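Local coordinates for T CELL surface glycoprotein CD4 (Rattus norvegicus, PDB 1CID) that probably serves as the T-cell co-receptor for class II MHC molecules, represented here by the two immunoglobulin-like domains nearer the membrane, at residues M129-L133 with S143-I149; S114-E120 with V148-P154; E11-F17 with P71-P77; A5-E9 with K170-K174. All coordinates share one frame; numbering follows the deposited sequence.

Interaction 1 (M129-L133 with S143-I149)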
# COMPACT_ATOMS: atom_id res chain seq x y z
N MET A 129 2.33 -1.25 16.50
CA MET A 129 1.26 -0.80 15.59
C MET A 129 -0.09 -1.36 16.14
O MET A 129 -0.13 -2.60 16.36
CB MET A 129 1.38 -1.16 14.10
CG MET A 129 1.95 0.01 13.32
SD MET A 129 2.48 -0.39 11.61
CE MET A 129 3.51 1.10 11.37
N ARG A 130 -1.03 -0.41 16.35
CA ARG A 130 -2.32 -0.90 16.88
C ARG A 130 -3.44 -0.29 16.06
O ARG A 130 -3.09 0.71 15.44
CB ARG A 130 -2.45 -0.66 18.35
CG ARG A 130 -1.79 0.65 18.75
CD ARG A 130 -1.21 0.57 20.15
NE ARG A 130 -2.20 0.06 21.06
CZ ARG A 130 -2.21 -0.79 22.04
NH1 ARG A 130 -1.04 -1.27 22.37
NH2 ARG A 130 -3.26 -1.26 22.76
N LEU A 131 -4.55 -0.93 16.10
CA LEU A 131 -5.74 -0.50 15.37
C LEU A 131 -6.73 0.07 16.42
O LEU A 131 -6.83 -0.40 17.57
CB LEU A 131 -6.28 -1.72 14.69
CG LEU A 131 -6.18 -2.08 13.21
CD1 LEU A 131 -7.18 -3.18 12.91
CD2 LEU A 131 -6.37 -0.87 12.33
N ILE A 132 -7.39 1.09 15.94
CA ILE A 132 -8.28 1.87 16.78
C ILE A 132 -9.56 2.21 16.07
O ILE A 132 -9.49 2.79 14.98
CB ILE A 132 -7.41 3.15 17.09
CG1 ILE A 132 -6.12 2.81 17.89
CG2 ILE A 132 -8.17 4.28 17.79
CD1 ILE A 132 -5.13 3.99 17.51
N LEU A 133 -10.66 1.93 16.69
CA LEU A 133 -12.03 2.24 16.23
C LEU A 133 -12.49 3.29 17.26
O LEU A 133 -12.42 3.04 18.45
CB LEU A 133 -12.88 0.99 16.10
CG LEU A 133 -13.13 0.41 14.72
CD1 LEU A 133 -13.95 -0.80 14.87
CD2 LEU A 133 -13.83 1.42 13.83
N SER A 143 -8.76 -0.22 21.12
CA SER A 143 -7.38 0.10 20.69
C SER A 143 -6.75 -1.25 20.96
O SER A 143 -6.32 -1.56 22.04
CB SER A 143 -6.64 1.11 21.38
OG SER A 143 -5.31 1.43 21.42
N ARG A 144 -6.81 -2.09 19.96
CA ARG A 144 -6.24 -3.46 20.11
C ARG A 144 -4.96 -3.48 19.27
O ARG A 144 -4.80 -2.75 18.26
CB ARG A 144 -7.24 -4.59 19.79
CG ARG A 144 -7.95 -5.15 20.99
CD ARG A 144 -9.43 -5.15 21.12
NE ARG A 144 -10.06 -6.00 20.13
CZ ARG A 144 -11.30 -6.35 19.79
NH1 ARG A 144 -12.35 -5.84 20.46
NH2 ARG A 144 -11.61 -7.21 18.79
N GLN A 145 -4.09 -4.33 19.74
CA GLN A 145 -2.80 -4.48 19.02
C GLN A 145 -2.72 -5.75 18.17
O GLN A 145 -1.89 -6.67 18.26
CB GLN A 145 -1.85 -4.36 20.17
CG GLN A 145 -0.43 -4.15 19.74
CD GLN A 145 0.36 -4.07 21.05
OE1 GLN A 145 0.96 -3.00 21.22
NE2 GLN A 145 0.35 -5.10 21.92
N GLU A 146 -3.64 -5.81 17.26
CA GLU A 146 -3.99 -6.77 16.28
C GLU A 146 -4.25 -6.14 14.91
O GLU A 146 -4.01 -4.94 14.66
CB GLU A 146 -5.22 -7.52 16.69
CG GLU A 146 -5.25 -8.25 18.01
CD GLU A 146 -6.69 -8.52 18.43
OE1 GLU A 146 -7.50 -7.62 18.78
OE2 GLU A 146 -7.05 -9.73 18.36
N LYS A 147 -4.67 -7.07 14.03
CA LYS A 147 -4.85 -6.67 12.62
C LYS A 147 -6.31 -6.65 12.25
O LYS A 147 -6.65 -6.19 11.13
CB LYS A 147 -4.00 -7.54 11.72
CG LYS A 147 -2.57 -7.11 11.33
CD LYS A 147 -1.92 -7.97 10.23
CE LYS A 147 -0.73 -7.14 9.70
NZ LYS A 147 -0.37 -7.67 8.36
N VAL A 148 -7.14 -7.12 13.15
CA VAL A 148 -8.56 -6.93 12.87
C VAL A 148 -9.26 -6.68 14.21
O VAL A 148 -9.26 -7.59 15.05
CB VAL A 148 -9.04 -8.00 11.96
CG1 VAL A 148 -9.05 -9.36 12.58
CG2 VAL A 148 -10.48 -7.66 11.57
N ILE A 149 -9.78 -5.45 14.39
CA ILE A 149 -10.55 -5.19 15.60
C ILE A 149 -12.02 -5.09 15.21
O ILE A 149 -12.21 -4.75 14.07
CB ILE A 149 -10.10 -3.93 16.32
CG1 ILE A 149 -10.21 -2.80 15.29
CG2 ILE A 149 -8.73 -4.40 16.80
CD1 ILE A 149 -9.60 -1.46 15.75
O HOH W 1 -1.31 -3.42 13.78
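The beta hairpin of strands 129-135 and 140-144, with the turn that carries the chain on into strand 148-152, is held where Leu131 pairs with Arg144. This antiparallel hydrogen-bonded pair is closed by Leu131 N to Arg144 O at 2.8 Å and Arg144 N to Leu131 O at 2.9 Å. On the outer side Arg130, its chain bent at chi2 and chi3, folds over the hairpin, and NH2 donates to Ser143 O at 3.2 Å. The donor stands 58° out of that carbonyl's plane, and NE adds a weak bond to Ser143 OG at 3.4 Å. CB of Gln145 lies over one face of the guanidinium, whose plane is turned 61° from the Gln145 amide. Replacing Arg130 with alanine removes both donors, and would probably leave Ser143 O and OG without these partners and Gln145 CB without the flat group it covers. Toward the opposite sheet the contact is mainly apolar. Ile149 has CG1 between the backbone N and the carbonyl carbon (chi1 56°), which lays CD1 alongside Leu131 CB at 3.5 Å and Leu133 CB at 4.1 Å. Near the turn, a water links Met129 O, weakly, with Glu146 O. Leu131 also packs on Cys119 and Cys161. Such a hairpin, followed by a crossing into the opposite sheet, is typical of a C2-set immunoglobulin domain, in which strand C' leads directly to strand E.

Interaction 2 (S114-E120 with V148-P154)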
# COMPACT_ATOMS: atom_id res chain seq x y z
N SER A 114 -25.61 -5.03 11.89
CA SER A 114 -25.48 -3.70 12.60
C SER A 114 -25.13 -3.90 14.08
O SER A 114 -25.37 -3.08 14.98
CB SER A 114 -26.58 -2.71 12.44
OG SER A 114 -27.82 -3.29 12.77
N ASN A 115 -24.54 -5.05 14.25
CA ASN A 115 -24.00 -5.51 15.53
C ASN A 115 -22.49 -5.38 15.22
O ASN A 115 -21.75 -5.17 16.20
CB ASN A 115 -24.38 -6.91 16.00
CG ASN A 115 -25.35 -7.03 17.19
OD1 ASN A 115 -26.08 -6.04 17.50
ND2 ASN A 115 -25.36 -8.24 17.81
N THR A 116 -22.25 -5.49 13.91
CA THR A 116 -20.83 -5.40 13.61
C THR A 116 -20.38 -4.15 12.91
O THR A 116 -21.14 -3.66 12.08
CB THR A 116 -20.59 -6.71 12.76
OG1 THR A 116 -21.31 -7.71 13.54
CG2 THR A 116 -19.11 -7.06 12.62
N LEU A 117 -19.19 -3.69 13.24
CA LEU A 117 -18.39 -2.60 12.70
C LEU A 117 -16.96 -3.26 12.69
O LEU A 117 -16.70 -3.66 13.82
CB LEU A 117 -18.15 -1.26 13.40
CG LEU A 117 -17.32 -0.24 12.64
CD1 LEU A 117 -18.04 0.32 11.40
CD2 LEU A 117 -17.04 0.97 13.51
N THR A 118 -16.29 -3.34 11.56
CA THR A 118 -15.01 -4.01 11.59
C THR A 118 -13.87 -3.24 10.97
O THR A 118 -14.16 -2.44 10.06
CB THR A 118 -15.12 -5.44 10.97
OG1 THR A 118 -16.47 -5.90 11.18
CG2 THR A 118 -14.13 -6.32 11.76
N CYS A 119 -12.65 -3.44 11.41
CA CYS A 119 -11.64 -2.67 10.68
C CYS A 119 -10.53 -3.66 10.54
O CYS A 119 -10.33 -4.21 11.63
CB CYS A 119 -11.37 -1.49 11.48
SG CYS A 119 -9.94 -0.60 10.95
N GLU A 120 -10.04 -3.93 9.32
CA GLU A 120 -8.92 -4.85 9.21
C GLU A 120 -7.94 -4.21 8.21
O GLU A 120 -8.36 -3.49 7.31
CB GLU A 120 -8.98 -6.20 8.65
CG GLU A 120 -10.00 -6.31 7.56
CD GLU A 120 -10.25 -7.80 7.28
OE1 GLU A 120 -9.19 -8.48 7.25
OE2 GLU A 120 -11.53 -7.99 7.16
N VAL A 148 -7.14 -7.12 13.15
CA VAL A 148 -8.56 -6.93 12.87
C VAL A 148 -9.26 -6.68 14.21
O VAL A 148 -9.26 -7.59 15.05
CB VAL A 148 -9.04 -8.00 11.96
CG1 VAL A 148 -9.05 -9.36 12.58
CG2 VAL A 148 -10.48 -7.66 11.57
N ILE A 149 -9.78 -5.45 14.39
CA ILE A 149 -10.55 -5.19 15.60
C ILE A 149 -12.02 -5.09 15.21
O ILE A 149 -12.21 -4.75 14.07
CB ILE A 149 -10.10 -3.93 16.32
CG1 ILE A 149 -10.21 -2.80 15.29
CG2 ILE A 149 -8.73 -4.40 16.80
CD1 ILE A 149 -9.60 -1.46 15.75
N GLN A 150 -12.87 -5.33 16.17
CA GLN A 150 -14.32 -5.37 15.91
C GLN A 150 -15.05 -4.56 16.96
O GLN A 150 -14.44 -4.47 18.02
CB GLN A 150 -14.66 -6.86 15.87
CG GLN A 150 -15.98 -7.34 15.35
CD GLN A 150 -16.82 -7.84 16.52
OE1 GLN A 150 -17.30 -6.98 17.31
NE2 GLN A 150 -16.95 -9.17 16.67
N VAL A 151 -16.22 -4.01 16.72
CA VAL A 151 -17.01 -3.25 17.68
C VAL A 151 -18.48 -3.72 17.54
O VAL A 151 -19.14 -3.74 16.52
CB VAL A 151 -16.97 -1.72 17.74
CG1 VAL A 151 -18.11 -0.96 18.44
CG2 VAL A 151 -15.68 -1.25 18.42
N GLN A 152 -18.87 -4.05 18.76
CA GLN A 152 -20.23 -4.51 19.04
C GLN A 152 -21.19 -3.32 19.21
O GLN A 152 -21.04 -2.28 19.91
CB GLN A 152 -20.20 -5.53 20.18
CG GLN A 152 -20.53 -6.90 19.60
CD GLN A 152 -21.71 -7.13 18.66
OE1 GLN A 152 -22.89 -6.84 18.98
NE2 GLN A 152 -21.50 -7.67 17.43
N ALA A 153 -22.21 -3.58 18.39
CA ALA A 153 -23.34 -2.70 18.20
C ALA A 153 -22.95 -1.23 18.33
O ALA A 153 -23.31 -0.53 19.29
CB ALA A 153 -24.50 -3.03 19.13
N PRO A 154 -22.27 -0.76 17.33
CA PRO A 154 -21.86 0.63 17.30
C PRO A 154 -23.02 1.60 17.35
O PRO A 154 -24.06 1.37 16.70
CB PRO A 154 -21.24 0.71 15.92
CG PRO A 154 -22.02 -0.37 15.17
CD PRO A 154 -21.88 -1.53 16.15
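The carbonyl oxygen of Asn115 accepts the amide N of Ala153 at 2.7 Å, with the donor tilted 29° from the carbonyl plane, and it also takes a CA-H...O contact from Gln152 CA at 3.3 Å. Close by, the Asn115 and Gln152 side chains cross with their amide planes 82° apart. Farther along, Val151 N gives to Leu117 O, though the return bond is weak; the pairing becomes regular at Cys119 and Ile149, where Cys119 N reaches Ile149 O at 3.0 Å. These are strands B and E of the C2-set immunoglobulin fold, and the Cys119 side chain runs inward to the disulfide with Cys161 that ties the two sheets together. Beside Cys119 on this inner face, Ile149 brings CG1 to within 4.2 Å of Cys119 CB. Leu117 CB meets the ring of Pro154 at CG, 4.3 Å away, and Leu117, Val151 and Pro154 all touch Trp159. The other face is more open. There Val148 holds CG2 anti to its backbone N (CG1 at chi1 67°), which puts that methyl 3.6 Å from Glu120 CB and 3.9 Å from Thr118 CG2, while Thr118 and Gln150 oppose each other as a non-hydrogen-bonded pair; Thr116 OG1 turns back to Asp113.

Interaction 3 (E11-F17 with P71-P77)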
# COMPACT_ATOMS: atom_id res chain seq x y z
N GLU A 11 -8.58 2.70 -3.10
CA GLU A 11 -7.80 3.91 -3.51
C GLU A 11 -6.61 3.57 -4.36
O GLU A 11 -6.23 2.41 -4.52
CB GLU A 11 -7.54 4.46 -2.12
CG GLU A 11 -8.02 5.77 -1.59
CD GLU A 11 -7.24 6.35 -0.42
OE1 GLU A 11 -7.50 5.66 0.61
OE2 GLU A 11 -6.46 7.33 -0.26
N SER A 12 -5.79 4.39 -4.94
CA SER A 12 -4.61 4.24 -5.73
C SER A 12 -3.37 4.34 -4.90
O SER A 12 -3.34 5.32 -4.19
CB SER A 12 -4.52 5.42 -6.74
OG SER A 12 -5.51 5.01 -7.72
N ALA A 13 -2.33 3.56 -4.90
CA ALA A 13 -1.08 3.70 -4.19
C ALA A 13 -0.16 4.25 -5.26
O ALA A 13 -0.17 3.69 -6.35
CB ALA A 13 -0.53 2.36 -3.77
N GLU A 14 0.59 5.28 -5.06
CA GLU A 14 1.51 5.68 -6.14
C GLU A 14 2.89 5.85 -5.50
O GLU A 14 2.98 6.75 -4.61
CB GLU A 14 1.41 7.01 -6.85
CG GLU A 14 -0.09 7.41 -6.97
CD GLU A 14 -0.13 8.41 -8.14
OE1 GLU A 14 0.06 7.95 -9.28
OE2 GLU A 14 -0.33 9.56 -7.64
N PHE A 15 3.86 5.08 -5.94
CA PHE A 15 5.24 5.23 -5.38
C PHE A 15 6.02 6.19 -6.25
O PHE A 15 5.61 6.25 -7.41
CB PHE A 15 5.83 3.85 -5.20
CG PHE A 15 5.06 2.86 -4.39
CD1 PHE A 15 4.09 2.07 -4.96
CD2 PHE A 15 5.29 2.73 -3.03
CE1 PHE A 15 3.35 1.13 -4.26
CE2 PHE A 15 4.60 1.82 -2.23
CZ PHE A 15 3.62 1.02 -2.90
N SER A 16 6.99 6.96 -5.84
CA SER A 16 7.70 7.85 -6.82
C SER A 16 9.17 7.58 -6.59
O SER A 16 9.55 7.54 -5.39
CB SER A 16 7.18 9.25 -6.70
OG SER A 16 7.72 10.11 -7.67
N PHE A 17 9.99 7.33 -7.59
CA PHE A 17 11.45 6.97 -7.37
C PHE A 17 12.22 8.03 -8.13
O PHE A 17 12.20 8.09 -9.36
CB PHE A 17 11.62 5.61 -7.80
CG PHE A 17 10.74 4.52 -7.33
CD1 PHE A 17 11.00 3.91 -6.11
CD2 PHE A 17 9.72 4.04 -8.17
CE1 PHE A 17 10.24 2.81 -5.69
CE2 PHE A 17 8.97 2.92 -7.82
CZ PHE A 17 9.26 2.34 -6.57
N PRO A 71 9.18 11.42 -13.93
CA PRO A 71 9.84 10.60 -13.00
C PRO A 71 9.84 9.22 -12.52
O PRO A 71 10.68 8.96 -11.62
CB PRO A 71 9.96 11.63 -11.78
CG PRO A 71 8.48 12.04 -11.79
CD PRO A 71 8.10 12.07 -13.25
N LEU A 72 9.19 8.34 -13.21
CA LEU A 72 9.27 6.96 -12.78
C LEU A 72 8.37 6.95 -11.51
O LEU A 72 8.86 7.12 -10.37
CB LEU A 72 10.65 6.33 -12.47
CG LEU A 72 10.54 4.84 -12.16
CD1 LEU A 72 10.13 4.07 -13.42
CD2 LEU A 72 11.81 4.10 -11.82
N THR A 73 7.13 6.73 -11.84
CA THR A 73 6.24 6.57 -10.69
C THR A 73 5.58 5.26 -11.09
O THR A 73 5.34 5.08 -12.29
CB THR A 73 5.43 7.86 -10.54
OG1 THR A 73 4.31 7.61 -11.43
CG2 THR A 73 6.15 9.13 -10.95
N LEU A 74 5.37 4.40 -10.14
CA LEU A 74 4.71 3.12 -10.37
C LEU A 74 3.41 3.34 -9.62
O LEU A 74 3.37 3.93 -8.55
CB LEU A 74 5.66 2.07 -9.92
CG LEU A 74 5.28 0.74 -9.32
CD1 LEU A 74 5.01 0.99 -7.83
CD2 LEU A 74 4.11 0.09 -10.07
N GLN A 75 2.31 2.90 -10.14
CA GLN A 75 1.04 3.24 -9.39
C GLN A 75 0.24 2.01 -9.27
O GLN A 75 0.04 1.62 -10.42
CB GLN A 75 0.73 4.41 -10.31
CG GLN A 75 -0.44 4.82 -11.08
CD GLN A 75 -1.68 4.79 -10.19
OE1 GLN A 75 -2.07 3.71 -9.73
NE2 GLN A 75 -2.28 5.94 -9.92
N ILE A 76 -0.12 1.38 -8.19
CA ILE A 76 -1.01 0.16 -8.22
C ILE A 76 -2.35 0.85 -8.18
O ILE A 76 -2.48 1.73 -7.33
CB ILE A 76 -0.60 -0.97 -7.27
CG1 ILE A 76 -1.78 -1.40 -6.39
CG2 ILE A 76 0.68 -0.82 -6.37
CD1 ILE A 76 -1.45 -2.72 -5.61
N PRO A 77 -3.33 0.63 -9.06
CA PRO A 77 -4.51 1.51 -9.13
C PRO A 77 -5.87 1.44 -8.49
O PRO A 77 -6.67 2.46 -8.58
CB PRO A 77 -4.58 1.62 -10.71
CG PRO A 77 -4.20 0.27 -11.22
CD PRO A 77 -3.29 -0.37 -10.16
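Phe15 and Leu74 face the buried side of this strand pair and run alongside one another into the core, whereas Glu14 and Gln75 flank each other on the side nearer solvent. In the buried layer the Phe15 CG is anti to its carbonyl carbon (chi1 -54°), which sends the ring inward beside Leu74 and Ile76. Ile76 CG2 meets its rim in the ring plane, 3.9 Å from CE1. Phe17 also offers its edge, with CE2 4.0 Å from Leu74 CB, and the Phe17 and Leu72 side chains cross, with CD2 of Phe17 4.2 Å from CG of Leu72. Residues of strand 97-110 cover this layer, Val102 touching both phenylalanines and Leu104 touching Ala13 and Ile76. Strands 13-16 and 73-76 fit the B and E strands of a V-like immunoglobulin domain, and antiparallel bonds join them: Phe15 N to Leu74 O at 2.9 Å, Ala13 N to Ile76 O at 3.0 Å, and beyond the strand Phe17 N to Leu72 O at 3.0 Å. On the outer side the packing is sparser. The Glu14 carboxylate runs along the Gln75 amide, their planes 48° apart, and Ser16 OG lies 3.8 Å from the Thr73 CG2 methyl. At one end of the pair Ser12 OG donates to Pro77 O at 2.9 Å, standing 46° out of the carbonyl plane.

Interaction 4 (A5-E9 with K170-K174)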
# COMPACT_ATOMS: atom_id res chain seq x y z
N ALA A 5 3.19 2.71 1.70
CA ALA A 5 2.04 3.48 1.22
C ALA A 5 0.92 2.77 1.97
O ALA A 5 0.94 1.54 1.97
CB ALA A 5 1.76 3.62 -0.21
N TYR A 6 0.23 3.77 2.58
CA TYR A 6 -0.96 3.35 3.42
C TYR A 6 -2.28 3.70 2.75
O TYR A 6 -2.45 4.92 2.50
CB TYR A 6 -0.77 4.01 4.74
CG TYR A 6 0.47 3.60 5.54
CD1 TYR A 6 0.32 2.46 6.34
CD2 TYR A 6 1.66 4.32 5.55
CE1 TYR A 6 1.28 1.92 7.13
CE2 TYR A 6 2.69 3.85 6.35
CZ TYR A 6 2.48 2.66 7.08
OH TYR A 6 3.59 2.28 7.85
N LYS A 7 -3.14 2.74 2.43
CA LYS A 7 -4.33 3.07 1.69
C LYS A 7 -5.59 2.34 2.09
O LYS A 7 -5.61 1.22 2.62
CB LYS A 7 -4.07 2.71 0.20
CG LYS A 7 -2.79 3.49 -0.19
CD LYS A 7 -3.17 4.76 -0.83
CE LYS A 7 -2.19 5.88 -0.80
NZ LYS A 7 -3.07 7.05 -1.18
N SER A 8 -6.73 2.97 1.77
CA SER A 8 -8.03 2.38 2.08
C SER A 8 -8.34 1.76 0.68
O SER A 8 -8.06 2.21 -0.44
CB SER A 8 -9.19 3.15 2.65
OG SER A 8 -8.81 4.39 3.27
N GLU A 9 -9.00 0.66 0.98
CA GLU A 9 -9.35 -0.08 -0.19
C GLU A 9 -10.08 0.75 -1.17
O GLU A 9 -10.94 1.53 -0.78
CB GLU A 9 -10.24 -1.09 0.44
CG GLU A 9 -10.17 -2.25 -0.55
CD GLU A 9 -11.17 -3.27 -0.19
OE1 GLU A 9 -12.26 -2.75 0.21
OE2 GLU A 9 -10.88 -4.44 -0.30
N LYS A 170 -0.44 6.36 11.15
CA LYS A 170 -0.05 6.12 9.78
C LYS A 170 -1.15 6.42 8.86
O LYS A 170 -0.98 6.85 7.72
CB LYS A 170 0.35 4.67 9.75
CG LYS A 170 1.49 4.36 10.72
CD LYS A 170 2.78 5.13 10.40
CE LYS A 170 4.00 4.63 11.15
NZ LYS A 170 5.19 5.57 11.13
N MET A 171 -2.36 6.12 9.26
CA MET A 171 -3.58 6.37 8.43
C MET A 171 -4.88 6.16 9.22
O MET A 171 -4.75 5.61 10.34
CB MET A 171 -3.70 5.54 7.18
CG MET A 171 -3.62 4.08 7.55
SD MET A 171 -4.48 3.27 6.13
CE MET A 171 -3.99 1.67 6.75
N ASP A 172 -5.92 6.60 8.53
CA ASP A 172 -7.30 6.51 9.03
C ASP A 172 -8.31 6.36 7.89
O ASP A 172 -8.08 6.70 6.77
CB ASP A 172 -7.77 7.70 9.84
CG ASP A 172 -7.99 8.98 9.08
OD1 ASP A 172 -7.11 9.89 8.92
OD2 ASP A 172 -9.17 9.10 8.68
N SER A 173 -9.48 5.97 8.23
CA SER A 173 -10.59 5.80 7.32
C SER A 173 -11.93 5.90 8.08
O SER A 173 -12.01 5.35 9.22
CB SER A 173 -10.24 4.40 6.87
OG SER A 173 -10.95 4.19 5.67
N LYS A 174 -12.95 6.59 7.54
CA LYS A 174 -14.24 6.80 8.08
C LYS A 174 -15.31 6.06 7.26
O LYS A 174 -15.29 5.88 6.05
CB LYS A 174 -14.87 8.16 7.95
CG LYS A 174 -13.99 9.40 7.97
CD LYS A 174 -13.64 9.75 9.39
CE LYS A 174 -13.06 11.14 9.38
NZ LYS A 174 -14.17 12.04 8.94
O HOH W 2 -7.34 6.47 3.76
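Tyr6 holds CG anti to its carbonyl carbon (chi1 -63°), which turns the ring toward Lys170, and Lys170, similarly set at chi1 and bent at chi2, lays its chain across that ring. CB of Lys170 makes a CH-pi contact 3.9 Å from the Tyr6 ring centroid, only 11° off the normal, and CD passes the hydroxyl oxygen OH at the same distance. The charged end continues past the ring to Glu168 and Glu165. Met171, extended beyond CG, sets CG 4.0 Å from Tyr6 CB and brings CE to the ring edge. A serine in place of Tyr6 would probably uncover the Lys170 methylenes and leave a gap beside Met171. The far end is polar: Ser8 OG and Ser173 OG share a hydrogen bond of 3.2 Å, and a water joins Ser8 OG to Asp172 O. The two strands run nearly parallel, 6° apart, but at 7.1 Å between axes side chains bridge them. Lys170 and Met171 form a classic beta bulge opposite Leu163. Strand 4-8 of the first domain thus leans on the last strand of the second, beside strand 97-110, which runs on from one domain into the other and contributes Val105 and Met107 to the junction.

Interactions 1 and 2 belong to the second domain and share Val148 and Ile149: strand 148-152 receives the chain from the hairpin of interaction 1 and pairs with strand 116-122 in interaction 2, and Leu133 meets Leu117 between them. Interaction 3 is the counterpart of interaction 2 in the first domain, its centre about 31 Å away; it uses aromatic and aliphatic packing where interaction 2 carries a disulfide cysteine. These three are partly buried, their inner faces mainly apolar and their outer faces of mixed, largely polar character. Interaction 4 is a surface contact between domains, smaller and without strand pairing, yet it touches interaction 1 through Met129 and interaction 3 through Ala5 and Lys7.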